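Long-range contacts in luciferase-like enzymeAMP-CoA-ligase (Zophobas atratus, PDB 4W8O), which probably activates carboxylic acids with ATP as acyl adenylates for transfer to coenzyme A: residues A[16-21]-A[201-206]; A[205-210]-A[237-242]; A[251-256]-A[279-284]; A[275-280]-A[307-312]; A[405-410]-A[417-422]. All coordinates share one frame; numbering follows the deposited sequence.

Contact 1: A[16-21]-A[201-206]; sequences DKISFG and SFLQIV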
# COMPACT_ATOMS: atom_id res chain seq x y z
N ASP A 16 10.02 -12.33 8.58
CA ASP A 16 10.07 -11.61 9.86
C ASP A 16 11.49 -11.43 10.41
O ASP A 16 11.65 -10.90 11.51
CB ASP A 16 9.18 -12.29 10.90
CG ASP A 16 9.60 -13.73 11.20
OD1 ASP A 16 10.26 -14.37 10.35
OD2 ASP A 16 9.26 -14.21 12.30
N LYS A 17 12.50 -11.82 9.64
CA LYS A 17 13.89 -11.72 10.08
C LYS A 17 14.77 -10.96 9.10
O LYS A 17 16.00 -11.03 9.17
CB LYS A 17 14.46 -13.13 10.33
CG LYS A 17 13.73 -13.88 11.43
CD LYS A 17 14.28 -15.29 11.60
CE LYS A 17 13.57 -16.04 12.72
NZ LYS A 17 12.12 -16.22 12.45
N ILE A 18 14.17 -10.20 8.19
CA ILE A 18 14.97 -9.51 7.18
C ILE A 18 14.50 -8.08 6.96
O ILE A 18 13.42 -7.69 7.40
CB ILE A 18 14.94 -10.26 5.84
CG1 ILE A 18 13.50 -10.44 5.36
CG2 ILE A 18 15.64 -11.60 5.97
CD1 ILE A 18 13.43 -10.87 3.92
N SER A 19 15.33 -7.30 6.28
CA SER A 19 14.97 -5.95 5.93
C SER A 19 14.05 -5.98 4.71
O SER A 19 13.99 -6.97 3.99
CB SER A 19 16.22 -5.12 5.63
OG SER A 19 16.84 -5.57 4.44
N PHE A 20 13.34 -4.88 4.50
CA PHE A 20 12.46 -4.71 3.34
C PHE A 20 13.29 -4.76 2.05
O PHE A 20 12.85 -5.33 1.07
CB PHE A 20 11.68 -3.38 3.47
CG PHE A 20 10.74 -3.10 2.33
CD1 PHE A 20 9.84 -4.07 1.89
CD2 PHE A 20 10.72 -1.86 1.72
CE1 PHE A 20 8.97 -3.80 0.84
CE2 PHE A 20 9.85 -1.58 0.68
CZ PHE A 20 8.97 -2.55 0.24
N GLY A 21 14.49 -4.18 2.08
CA GLY A 21 15.42 -4.25 0.95
C GLY A 21 15.86 -5.67 0.59
O GLY A 21 15.86 -6.05 -0.58
N SER A 201 7.33 -4.72 10.68
CA SER A 201 5.92 -4.37 10.63
C SER A 201 5.41 -4.25 9.19
O SER A 201 4.33 -4.76 8.88
CB SER A 201 5.59 -3.13 11.46
OG SER A 201 5.92 -1.92 10.82
N PHE A 202 6.17 -3.62 8.31
CA PHE A 202 5.72 -3.50 6.93
C PHE A 202 5.66 -4.86 6.24
O PHE A 202 4.71 -5.15 5.51
CB PHE A 202 6.56 -2.54 6.09
CG PHE A 202 5.92 -2.23 4.76
CD1 PHE A 202 4.81 -1.41 4.70
CD2 PHE A 202 6.38 -2.81 3.59
CE1 PHE A 202 4.18 -1.14 3.49
CE2 PHE A 202 5.76 -2.55 2.39
CZ PHE A 202 4.66 -1.72 2.33
N LEU A 203 6.67 -5.69 6.47
CA LEU A 203 6.67 -7.02 5.90
C LEU A 203 5.49 -7.87 6.41
O LEU A 203 5.02 -8.75 5.69
CB LEU A 203 8.01 -7.72 6.15
CG LEU A 203 9.12 -7.22 5.21
CD1 LEU A 203 10.46 -7.82 5.61
CD2 LEU A 203 8.80 -7.55 3.76
N GLN A 204 5.01 -7.60 7.62
CA GLN A 204 3.80 -8.27 8.11
C GLN A 204 2.53 -7.73 7.48
O GLN A 204 1.57 -8.48 7.30
CB GLN A 204 3.72 -8.27 9.64
CG GLN A 204 4.69 -9.25 10.28
CD GLN A 204 4.67 -10.65 9.63
OE1 GLN A 204 3.67 -11.36 9.72
NE2 GLN A 204 5.76 -11.02 8.97
N ILE A 205 2.50 -6.44 7.14
CA ILE A 205 1.37 -5.93 6.35
C ILE A 205 1.29 -6.75 5.05
O ILE A 205 0.21 -7.18 4.64
CB ILE A 205 1.51 -4.44 6.01
CG1 ILE A 205 1.35 -3.60 7.28
CG2 ILE A 205 0.47 -4.04 4.96
CD1 ILE A 205 1.69 -2.13 7.11
N VAL A 206 2.45 -6.94 4.42
CA VAL A 206 2.55 -7.65 3.16
C VAL A 206 2.22 -9.14 3.33
O VAL A 206 1.43 -9.70 2.57
CB VAL A 206 3.96 -7.50 2.54
CG1 VAL A 206 4.12 -8.42 1.34
CG2 VAL A 206 4.22 -6.05 2.16
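The amide NE2 of Q204 donates to OE1 of E207, one turn further along the same helix, and lies 4.1 Å from CB of D16. No hydrogen bond joins 16-21 to 201-206, so the contact rests on van der Waals packing, mostly of apolar side chains. L203 reaches out with both methyls: CD1 comes within 3.5 Å of the I18 carbonyl O and also meets CG1 of I18, the I18 and L203 side chains crossing at about a right angle. The other methyl, CD2, sits near the plane of the F20 ring, 4.1 Å from CD1 of F20. That ring points its face at F202, forming an edge-to-face pair with centroids 5.2 Å apart and planes at 75°. With CG of F20 anti to the backbone N (chi1 -180°), the ring is carried across to F202, where CE1 of F20 stands 3.8 Å from CE2 of F202. An alanine at F20 would remove this face, and the F202 edge and L203 CD2 would probably border a gap. S19 is the N-cap of helix 20-30: its OG caps a backbone N in the first turn, while S19 N bonds E22 OE1. The contact thus sets the start of helix 20-30 against helix 199-211, over strand 179-184, where F20 and F202 both touch V181.

Contact 2: A[205-210]-A[237-242]; sequences IVETSF and TFLDGS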
# COMPACT_ATOMS: atom_id res chain seq x y z
N ILE A 205 2.50 -6.44 7.14
CA ILE A 205 1.37 -5.93 6.35
C ILE A 205 1.29 -6.75 5.05
O ILE A 205 0.21 -7.18 4.64
CB ILE A 205 1.51 -4.44 6.01
CG1 ILE A 205 1.35 -3.60 7.28
CG2 ILE A 205 0.47 -4.04 4.96
CD1 ILE A 205 1.69 -2.13 7.11
N VAL A 206 2.45 -6.94 4.42
CA VAL A 206 2.55 -7.65 3.16
C VAL A 206 2.22 -9.14 3.33
O VAL A 206 1.43 -9.70 2.57
CB VAL A 206 3.96 -7.50 2.54
CG1 VAL A 206 4.12 -8.42 1.34
CG2 VAL A 206 4.22 -6.05 2.16
N GLU A 207 2.81 -9.77 4.34
CA GLU A 207 2.62 -11.20 4.55
C GLU A 207 1.19 -11.53 5.00
O GLU A 207 0.62 -12.52 4.55
CB GLU A 207 3.66 -11.75 5.53
CG GLU A 207 4.08 -13.16 5.16
CD GLU A 207 5.20 -13.71 6.02
OE1 GLU A 207 5.87 -12.96 6.77
OE2 GLU A 207 5.41 -14.93 5.94
N THR A 208 0.63 -10.69 5.87
CA THR A 208 -0.75 -10.86 6.32
C THR A 208 -1.72 -10.77 5.14
O THR A 208 -2.65 -11.57 5.04
CB THR A 208 -1.13 -9.83 7.40
OG1 THR A 208 -0.35 -10.06 8.58
CG2 THR A 208 -2.62 -9.89 7.75
N SER A 209 -1.48 -9.82 4.23
CA SER A 209 -2.31 -9.69 3.04
C SER A 209 -2.24 -10.94 2.13
O SER A 209 -3.24 -11.33 1.52
CB SER A 209 -1.99 -8.39 2.27
OG SER A 209 -0.79 -8.46 1.51
N PHE A 210 -1.07 -11.57 2.06
CA PHE A 210 -0.92 -12.83 1.33
C PHE A 210 -1.78 -13.95 1.92
O PHE A 210 -2.47 -14.67 1.19
CB PHE A 210 0.55 -13.26 1.28
CG PHE A 210 0.77 -14.61 0.67
CD1 PHE A 210 0.75 -14.77 -0.71
CD2 PHE A 210 0.99 -15.72 1.46
CE1 PHE A 210 0.94 -16.02 -1.28
CE2 PHE A 210 1.19 -16.97 0.90
CZ PHE A 210 1.17 -17.12 -0.48
N THR A 237 2.95 -8.29 -4.59
CA THR A 237 3.23 -8.91 -5.89
C THR A 237 4.66 -9.44 -5.96
O THR A 237 4.91 -10.49 -6.57
CB THR A 237 2.97 -7.96 -7.09
OG1 THR A 237 3.76 -6.78 -6.97
CG2 THR A 237 1.49 -7.59 -7.17
N PHE A 238 5.61 -8.72 -5.35
CA PHE A 238 6.98 -9.22 -5.24
C PHE A 238 7.01 -10.56 -4.50
O PHE A 238 7.73 -11.47 -4.91
CB PHE A 238 7.87 -8.21 -4.50
CG PHE A 238 8.57 -7.24 -5.40
CD1 PHE A 238 7.87 -6.23 -6.06
CD2 PHE A 238 9.95 -7.31 -5.58
CE1 PHE A 238 8.52 -5.33 -6.88
CE2 PHE A 238 10.60 -6.41 -6.40
CZ PHE A 238 9.89 -5.42 -7.06
N LEU A 239 6.20 -10.67 -3.45
CA LEU A 239 6.27 -11.79 -2.52
C LEU A 239 6.20 -13.16 -3.19
O LEU A 239 6.91 -14.07 -2.79
CB LEU A 239 5.16 -11.68 -1.46
CG LEU A 239 5.14 -12.74 -0.35
CD1 LEU A 239 4.69 -12.14 0.97
CD2 LEU A 239 4.26 -13.93 -0.72
N ASP A 240 5.35 -13.30 -4.21
CA ASP A 240 5.19 -14.57 -4.94
C ASP A 240 5.38 -14.43 -6.45
O ASP A 240 4.89 -15.26 -7.24
CB ASP A 240 3.82 -15.19 -4.63
CG ASP A 240 2.66 -14.43 -5.24
OD1 ASP A 240 2.87 -13.37 -5.86
OD2 ASP A 240 1.52 -14.90 -5.10
N GLY A 241 6.11 -13.39 -6.86
CA GLY A 241 6.48 -13.20 -8.25
C GLY A 241 5.32 -12.93 -9.17
O GLY A 241 5.36 -13.27 -10.35
N SER A 242 4.27 -12.31 -8.64
CA SER A 242 3.14 -11.89 -9.44
C SER A 242 3.46 -10.61 -10.21
O SER A 242 4.54 -10.04 -10.05
CB SER A 242 1.93 -11.66 -8.55
OG SER A 242 1.59 -12.84 -7.84
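L239 reaches helix 199-211 with both of its methyls, and each makes a different kind of contact. The first is a CH-pi interaction: CD2 of L239 lies over one face of the F210 ring, 3.9 Å from its centroid and 23° off the normal. The methyl is displaced toward the rim, and its closest ring atom is CD1 of F210 at 3.6 Å. The second is aliphatic: CD1 of L239 meets CG1 of V206 at 3.8 Å and comes within 4.2 Å of CA of E207. L239 carries its CG anti to the backbone N (chi1 -177°), and the fork then splits between V206 and F210.

No hydrogen bond crosses between the segments; OD2 of D240 only borders the F210 ring near its plane, 4.0 Å from CE1 of F210, with carboxylate and ring planes 87° apart. This oxygen also forms a salt bridge with R236.

Hydrogen bonds within each segment shape the two sides. V206 O accepts from F210 N and from S209 OG (2.8 Å), both arriving on the same face of the carbonyl plane. In 237-242 a Schellman motif ends the helix: S242 N bonds T237 O at 2.8 Å and G241 N bonds F238 O, with positive phi at G241.

The contact therefore joins helix 199-211 to the C-terminal end of helix 228-239, while helix 20-30 adds F23 against L239 and packs L24, C27 and C28 around F238.

Contact 3: A[251-256]-A[279-284]; sequences EGEKTL and NVPNPE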
# COMPACT_ATOMS: atom_id res chain seq x y z
N GLU A 251 -10.80 4.48 -16.21
CA GLU A 251 -11.93 4.60 -17.13
C GLU A 251 -12.52 3.22 -17.33
O GLU A 251 -11.79 2.24 -17.44
CB GLU A 251 -11.49 5.16 -18.48
CG GLU A 251 -11.47 6.68 -18.55
CD GLU A 251 -10.09 7.27 -18.33
OE1 GLU A 251 -9.17 6.92 -19.11
OE2 GLU A 251 -9.93 8.08 -17.39
N GLY A 252 -13.85 3.15 -17.38
CA GLY A 252 -14.56 1.88 -17.47
C GLY A 252 -14.12 1.02 -18.63
O GLY A 252 -13.70 -0.12 -18.45
N GLU A 253 -14.21 1.58 -19.82
CA GLU A 253 -13.90 0.88 -21.06
C GLU A 253 -12.45 0.39 -21.09
O GLU A 253 -12.18 -0.78 -21.37
CB GLU A 253 -14.13 1.82 -22.24
CG GLU A 253 -14.26 1.11 -23.57
CD GLU A 253 -15.68 0.69 -23.87
OE1 GLU A 253 -15.86 -0.37 -24.52
OE2 GLU A 253 -16.63 1.41 -23.48
N LYS A 254 -11.52 1.30 -20.80
CA LYS A 254 -10.10 0.98 -20.86
C LYS A 254 -9.74 -0.07 -19.82
O LYS A 254 -8.87 -0.90 -20.06
CB LYS A 254 -9.24 2.24 -20.70
CG LYS A 254 -9.55 3.31 -21.73
CD LYS A 254 -8.31 3.97 -22.32
CE LYS A 254 -8.65 4.69 -23.62
NZ LYS A 254 -7.43 5.05 -24.40
N THR A 255 -10.41 -0.05 -18.67
CA THR A 255 -10.16 -1.04 -17.63
C THR A 255 -10.58 -2.44 -18.12
O THR A 255 -9.84 -3.40 -17.93
CB THR A 255 -10.88 -0.70 -16.32
OG1 THR A 255 -10.43 0.56 -15.82
CG2 THR A 255 -10.62 -1.77 -15.26
N LEU A 256 -11.74 -2.54 -18.76
CA LEU A 256 -12.18 -3.82 -19.30
C LEU A 256 -11.24 -4.30 -20.41
O LEU A 256 -10.92 -5.49 -20.48
CB LEU A 256 -13.62 -3.75 -19.81
CG LEU A 256 -14.70 -3.45 -18.76
CD1 LEU A 256 -16.09 -3.63 -19.36
CD2 LEU A 256 -14.55 -4.32 -17.52
N ASN A 279 -21.36 0.73 -15.91
CA ASN A 279 -22.01 1.53 -16.94
C ASN A 279 -21.38 1.38 -18.33
O ASN A 279 -21.77 2.06 -19.27
CB ASN A 279 -22.06 2.99 -16.51
CG ASN A 279 -23.14 3.25 -15.49
OD1 ASN A 279 -24.31 3.43 -15.84
ND2 ASN A 279 -22.77 3.23 -14.22
N VAL A 280 -20.41 0.47 -18.46
CA VAL A 280 -19.89 0.15 -19.78
C VAL A 280 -20.97 -0.63 -20.51
O VAL A 280 -21.43 -1.66 -20.00
CB VAL A 280 -18.59 -0.68 -19.72
CG1 VAL A 280 -18.19 -1.15 -21.12
CG2 VAL A 280 -17.47 0.12 -19.08
N PRO A 281 -21.40 -0.15 -21.69
CA PRO A 281 -22.44 -0.87 -22.42
C PRO A 281 -21.90 -2.15 -23.08
O PRO A 281 -20.74 -2.19 -23.49
CB PRO A 281 -22.88 0.14 -23.48
CG PRO A 281 -21.67 0.97 -23.73
CD PRO A 281 -20.93 1.04 -22.42
N ASN A 282 -22.75 -3.18 -23.17
CA ASN A 282 -22.41 -4.42 -23.86
C ASN A 282 -21.06 -5.01 -23.43
O ASN A 282 -20.20 -5.25 -24.27
CB ASN A 282 -22.42 -4.20 -25.38
CG ASN A 282 -23.73 -3.63 -25.87
OD1 ASN A 282 -24.80 -4.18 -25.61
ND2 ASN A 282 -23.67 -2.51 -26.60
N PRO A 283 -20.88 -5.26 -22.11
CA PRO A 283 -19.62 -5.79 -21.57
C PRO A 283 -19.21 -7.15 -22.11
O PRO A 283 -18.03 -7.53 -22.00
CB PRO A 283 -19.91 -5.90 -20.06
CG PRO A 283 -21.40 -5.99 -19.97
CD PRO A 283 -21.90 -5.09 -21.06
N GLU A 284 -20.16 -7.88 -22.69
CA GLU A 284 -19.94 -9.24 -23.19
C GLU A 284 -18.95 -9.24 -24.35
O GLU A 284 -18.30 -10.25 -24.61
CB GLU A 284 -21.25 -9.89 -23.65
CG GLU A 284 -22.47 -9.60 -22.78
CD GLU A 284 -23.13 -8.26 -23.09
OE1 GLU A 284 -23.14 -7.84 -24.28
OE2 GLU A 284 -23.63 -7.63 -22.14
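V280, in the loop that follows helix 274-278, packs against the first turn of helix 252-262, meeting G252, E253 and L256. Its two methyls divide the work. V280 CG2 lies on the helix backbone, 3.5 Å from G252 C and 3.6 Å from E253 N. Glycine suits this spot geometrically, because a CB built on G252 would fall only 2.9 Å from V280 CG2. The other methyl, CG1, is anti to the backbone N of V280 (chi1 173°) and meets CD1 of L256 tip to tip at 3.7 Å.

The partly exposed E253 borders the same methyl. Its chain bends at chi2 (88°), bringing OE2 to 3.8 Å from V280 CG1, a van der Waals approach and not a bond. The other carboxylate oxygen, OE1, pairs with R285 in a salt bridge and with the hydroxyl of Y286. An alanine at V280 would lose both methyls and would probably leave L256 CD1 and the G252 backbone facing a gap.

The helix start is secured by E251 O, at the N-cap residue, which accepts from T255 N and from T255 OG1; the hydroxyl is 2.7 Å away and 41° out of the carbonyl plane. Helix 252-262 leads into strand 266-268, and the V280 loop leads toward the parallel neighbour 293-297, an arrangement typical of successive beta-alpha-beta crossovers.

Contact 4: A[275-280]-A[307-312]; sequences YQLTNV and KKLTQL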
# COMPACT_ATOMS: atom_id res chain seq x y z
N TYR A 275 -18.61 2.20 -10.51
CA TYR A 275 -19.77 2.63 -11.28
C TYR A 275 -19.42 2.91 -12.74
O TYR A 275 -20.28 2.80 -13.60
CB TYR A 275 -20.44 3.84 -10.62
CG TYR A 275 -21.21 3.47 -9.37
CD1 TYR A 275 -20.59 3.46 -8.13
CD2 TYR A 275 -22.55 3.11 -9.44
CE1 TYR A 275 -21.29 3.10 -6.99
CE2 TYR A 275 -23.25 2.74 -8.30
CZ TYR A 275 -22.62 2.74 -7.08
OH TYR A 275 -23.32 2.38 -5.96
N GLN A 276 -18.15 3.23 -13.01
CA GLN A 276 -17.68 3.35 -14.39
C GLN A 276 -17.60 1.99 -15.10
O GLN A 276 -17.76 1.92 -16.32
CB GLN A 276 -16.33 4.05 -14.45
CG GLN A 276 -16.39 5.51 -14.04
CD GLN A 276 -15.13 6.28 -14.39
OE1 GLN A 276 -14.55 6.08 -15.46
NE2 GLN A 276 -14.70 7.16 -13.50
N LEU A 277 -17.36 0.92 -14.33
CA LEU A 277 -17.31 -0.43 -14.90
C LEU A 277 -18.71 -0.93 -15.26
O LEU A 277 -18.92 -1.44 -16.35
CB LEU A 277 -16.68 -1.42 -13.92
CG LEU A 277 -15.26 -1.10 -13.45
CD1 LEU A 277 -14.84 -2.04 -12.33
CD2 LEU A 277 -14.30 -1.19 -14.63
N THR A 278 -19.65 -0.78 -14.34
CA THR A 278 -21.01 -1.27 -14.53
C THR A 278 -21.82 -0.46 -15.55
O THR A 278 -22.85 -0.92 -16.01
CB THR A 278 -21.77 -1.30 -13.19
OG1 THR A 278 -21.62 -0.04 -12.53
CG2 THR A 278 -21.23 -2.42 -12.29
N ASN A 279 -21.36 0.73 -15.91
CA ASN A 279 -22.01 1.53 -16.94
C ASN A 279 -21.38 1.38 -18.33
O ASN A 279 -21.77 2.06 -19.27
CB ASN A 279 -22.06 2.99 -16.51
CG ASN A 279 -23.14 3.25 -15.49
OD1 ASN A 279 -24.31 3.43 -15.84
ND2 ASN A 279 -22.77 3.23 -14.22
N VAL A 280 -20.41 0.47 -18.46
CA VAL A 280 -19.89 0.15 -19.78
C VAL A 280 -20.97 -0.63 -20.51
O VAL A 280 -21.43 -1.66 -20.00
CB VAL A 280 -18.59 -0.68 -19.72
CG1 VAL A 280 -18.19 -1.15 -21.12
CG2 VAL A 280 -17.47 0.12 -19.08
N LYS A 307 -23.97 -6.44 -6.27
CA LYS A 307 -24.58 -7.45 -7.13
C LYS A 307 -24.25 -7.23 -8.60
O LYS A 307 -23.88 -8.17 -9.31
CB LYS A 307 -26.09 -7.47 -6.96
CG LYS A 307 -26.57 -8.21 -5.72
CD LYS A 307 -28.06 -8.51 -5.80
CE LYS A 307 -28.52 -9.35 -4.63
NZ LYS A 307 -28.37 -8.63 -3.33
N LYS A 308 -24.40 -5.99 -9.07
CA LYS A 308 -24.10 -5.65 -10.46
C LYS A 308 -22.67 -6.03 -10.82
O LYS A 308 -22.41 -6.51 -11.92
CB LYS A 308 -24.35 -4.16 -10.75
CG LYS A 308 -25.82 -3.78 -10.91
CD LYS A 308 -25.96 -2.38 -11.48
CE LYS A 308 -27.42 -1.96 -11.64
NZ LYS A 308 -27.90 -1.03 -10.58
N LEU A 309 -21.74 -5.81 -9.89
CA LEU A 309 -20.34 -6.16 -10.11
C LEU A 309 -20.12 -7.67 -10.25
O LEU A 309 -19.32 -8.10 -11.08
CB LEU A 309 -19.45 -5.59 -9.00
CG LEU A 309 -19.23 -4.08 -9.08
CD1 LEU A 309 -18.62 -3.55 -7.79
CD2 LEU A 309 -18.35 -3.71 -10.27
N THR A 310 -20.83 -8.48 -9.46
CA THR A 310 -20.70 -9.94 -9.56
C THR A 310 -21.27 -10.43 -10.89
O THR A 310 -20.79 -11.42 -11.44
CB THR A 310 -21.40 -10.68 -8.40
OG1 THR A 310 -22.78 -10.32 -8.37
CG2 THR A 310 -20.76 -10.34 -7.08
N GLN A 311 -22.30 -9.75 -11.39
CA GLN A 311 -22.87 -10.07 -12.70
C GLN A 311 -21.90 -9.69 -13.83
O GLN A 311 -21.73 -10.45 -14.78
CB GLN A 311 -24.20 -9.36 -12.90
CG GLN A 311 -25.29 -9.79 -11.93
CD GLN A 311 -26.56 -8.99 -12.12
OE1 GLN A 311 -26.78 -7.97 -11.44
NE2 GLN A 311 -27.39 -9.42 -13.05
N LEU A 312 -21.27 -8.53 -13.71
CA LEU A 312 -20.30 -8.09 -14.70
C LEU A 312 -19.11 -9.07 -14.78
O LEU A 312 -18.60 -9.35 -15.87
CB LEU A 312 -19.80 -6.68 -14.36
CG LEU A 312 -18.74 -6.07 -15.28
CD1 LEU A 312 -19.20 -6.12 -16.74
CD2 LEU A 312 -18.43 -4.64 -14.86
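K308 is the first residue of 307-312 to touch the short, weakly bonded helix 274-278, and it does so with the root of its side chain: CB lies 3.9 Å from CG2 of T278, while the chain beyond leads the amine away. L309 follows, and its CD2 meets the same T278 methyl at 3.7 Å, the two side chains crossing at about a right angle. A looser approach joins that CD2 to CD1 of L277 at 4.4 Å. T278 serves both partners because its CG2 is anti to its own carbonyl carbon, while OG1 (chi1 49°) pairs with NE2 of Q305, a turn earlier in helix 303-312. The hydroxyl is thus bonded, though not to the residues its methyl packs on. Last comes L312, whose CD2 reaches the L277 backbone, 3.6 Å from O, and lies 3.8 Å from CB of L277. The packing between the two segments is aliphatic, and the T278-Q305 pair adds a hydrogen bond between the helices next to it. Around the contact, L309 rests on V318 of strand 317-324 and L312 on P283, while L277 also touches T255 of helix 252-262, so it sits between the two neighbouring helices.

Contact 5: A[405-410]-A[417-422]; sequences TGDIGY and VYVIER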
# COMPACT_ATOMS: atom_id res chain seq x y z
N THR A 405 -8.65 2.53 16.24
CA THR A 405 -8.85 2.81 14.81
C THR A 405 -9.51 4.15 14.56
O THR A 405 -9.49 4.65 13.43
CB THR A 405 -9.72 1.76 14.12
OG1 THR A 405 -11.03 1.77 14.70
CG2 THR A 405 -9.10 0.37 14.21
N GLY A 406 -10.13 4.72 15.59
CA GLY A 406 -10.93 5.93 15.43
C GLY A 406 -12.27 5.69 14.75
O GLY A 406 -12.97 6.64 14.41
N ASP A 407 -12.63 4.42 14.57
CA ASP A 407 -13.89 4.06 13.93
C ASP A 407 -14.84 3.45 14.95
O ASP A 407 -14.41 2.79 15.90
CB ASP A 407 -13.67 3.05 12.80
CG ASP A 407 -12.82 3.60 11.67
OD1 ASP A 407 -13.15 4.70 11.17
OD2 ASP A 407 -11.84 2.93 11.29
N ILE A 408 -16.13 3.69 14.75
CA ILE A 408 -17.20 3.10 15.54
C ILE A 408 -17.82 2.00 14.70
O ILE A 408 -18.11 2.21 13.51
CB ILE A 408 -18.27 4.15 15.90
CG1 ILE A 408 -17.69 5.22 16.82
CG2 ILE A 408 -19.48 3.50 16.55
CD1 ILE A 408 -17.02 4.70 18.07
N GLY A 409 -18.01 0.83 15.31
CA GLY A 409 -18.67 -0.31 14.65
C GLY A 409 -19.10 -1.43 15.60
O GLY A 409 -19.19 -1.23 16.81
N TYR A 410 -19.36 -2.61 15.04
CA TYR A 410 -19.78 -3.78 15.80
C TYR A 410 -19.52 -5.02 14.93
O TYR A 410 -19.25 -4.88 13.73
CB TYR A 410 -21.28 -3.69 16.14
CG TYR A 410 -22.17 -3.74 14.92
CD1 TYR A 410 -22.53 -2.57 14.25
CD2 TYR A 410 -22.63 -4.96 14.41
CE1 TYR A 410 -23.34 -2.61 13.12
CE2 TYR A 410 -23.44 -5.00 13.28
CZ TYR A 410 -23.78 -3.82 12.64
OH TYR A 410 -24.58 -3.85 11.52
N VAL A 417 -17.53 -8.13 10.52
CA VAL A 417 -17.28 -6.79 11.05
C VAL A 417 -18.05 -5.72 10.25
O VAL A 417 -18.18 -5.81 9.03
CB VAL A 417 -15.77 -6.48 11.02
CG1 VAL A 417 -15.49 -5.09 11.57
CG2 VAL A 417 -15.00 -7.53 11.82
N TYR A 418 -18.55 -4.71 10.97
CA TYR A 418 -19.27 -3.58 10.36
C TYR A 418 -18.74 -2.28 10.93
O TYR A 418 -18.76 -2.09 12.15
CB TYR A 418 -20.78 -3.68 10.64
CG TYR A 418 -21.45 -4.87 10.01
CD1 TYR A 418 -21.46 -6.11 10.65
CD2 TYR A 418 -22.09 -4.76 8.77
CE1 TYR A 418 -22.08 -7.20 10.07
CE2 TYR A 418 -22.70 -5.85 8.19
CZ TYR A 418 -22.70 -7.07 8.84
OH TYR A 418 -23.31 -8.15 8.25
N VAL A 419 -18.26 -1.40 10.06
CA VAL A 419 -17.79 -0.08 10.45
C VAL A 419 -18.88 0.91 10.07
O VAL A 419 -19.38 0.87 8.95
CB VAL A 419 -16.48 0.30 9.71
CG1 VAL A 419 -16.02 1.70 10.10
CG2 VAL A 419 -15.39 -0.73 10.01
N ILE A 420 -19.25 1.77 11.01
CA ILE A 420 -20.38 2.67 10.77
C ILE A 420 -20.02 4.15 10.72
O ILE A 420 -20.61 4.89 9.93
CB ILE A 420 -21.56 2.38 11.75
CG1 ILE A 420 -21.19 2.66 13.21
CG2 ILE A 420 -22.01 0.93 11.61
CD1 ILE A 420 -22.28 2.29 14.20
N GLU A 421 -19.07 4.60 11.53
CA GLU A 421 -18.68 6.02 11.52
C GLU A 421 -17.35 6.26 12.20
O GLU A 421 -16.84 5.40 12.91
CB GLU A 421 -19.75 6.88 12.21
CG GLU A 421 -19.85 6.69 13.72
CD GLU A 421 -20.86 7.61 14.36
OE1 GLU A 421 -22.00 7.68 13.86
OE2 GLU A 421 -20.53 8.27 15.38
N ARG A 422 -16.80 7.46 12.00
CA ARG A 422 -15.58 7.88 12.66
C ARG A 422 -15.89 8.69 13.90
O ARG A 422 -16.87 9.44 13.94
CB ARG A 422 -14.71 8.72 11.72
CG ARG A 422 -14.17 7.95 10.53
CD ARG A 422 -12.85 8.53 10.05
NE ARG A 422 -11.82 8.52 11.09
CZ ARG A 422 -11.11 7.45 11.47
NH1 ARG A 422 -11.29 6.26 10.90
NH2 ARG A 422 -10.20 7.57 12.43
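Y410 and Y418 form the apolar centre on one face of the hairpin. CB of Y418 lies over the Y410 ring, 3.8 Å from its centroid and 20° off the normal, a CH-pi contact. The rings are nearly parallel (12° between planes) but slid apart, so they barely overlap, and the hydroxyl of Y410 stands over the rim of the Y418 ring. Y410 CG lies between the backbone N and carbonyl carbon (chi1 65°), the crowded position, which swings the ring across to Y418. Farther along, CG2 of I408 meets CD1 of I420 at 3.9 Å.

The backbone ladder is antiparallel and broken by a classic beta bulge: I420 N (2.8 Å) and E421 N (3.2 Å) both donate to I408 O. I408 N returns a bond to E421 O, and Y410 and Y418 exchange two more.

On the other face, R422 closes the polar edge. Its NH1 forms a salt bridge to D407 OD1, modelled too short for its length to be trusted. NH2 donates to T405 O at 3.2 Å, in the carbonyl plane on a lone pair, and G406 O lies over the guanidinium face. D407 OD2 bonds the hydroxyl of Y322. T405-G406-D407 matches the TGD signature of ANL adenylating enzymes, and T405 touches M324 of the polyether pocket. The bond to T405 O, with G406 O over the guanidinium, is likely to limit how far R422 can turn where the chain bends at G406.

Contacts 1 and 2 share helix 199-211 and I205-V206; both are buried and rely on aromatic rings and leucine methyls, one against helix 20-30, the other against the end of helix 228-239. Contacts 3 and 4 form a second group, sharing N279-V280 and touching each other through P283 and L312; their centres lie about 29 and 28 Å from that of contact 2. Both are chiefly aliphatic, contact 3 buried with the E253 carboxylate at its edge and contact 4 only partly buried. Contact 5 stands apart in the antiparallel sheet. It alone carries cross-segment hydrogen bonds and a salt bridge, whereas the other four contacts, each involving a helix, join their segments by van der Waals packing.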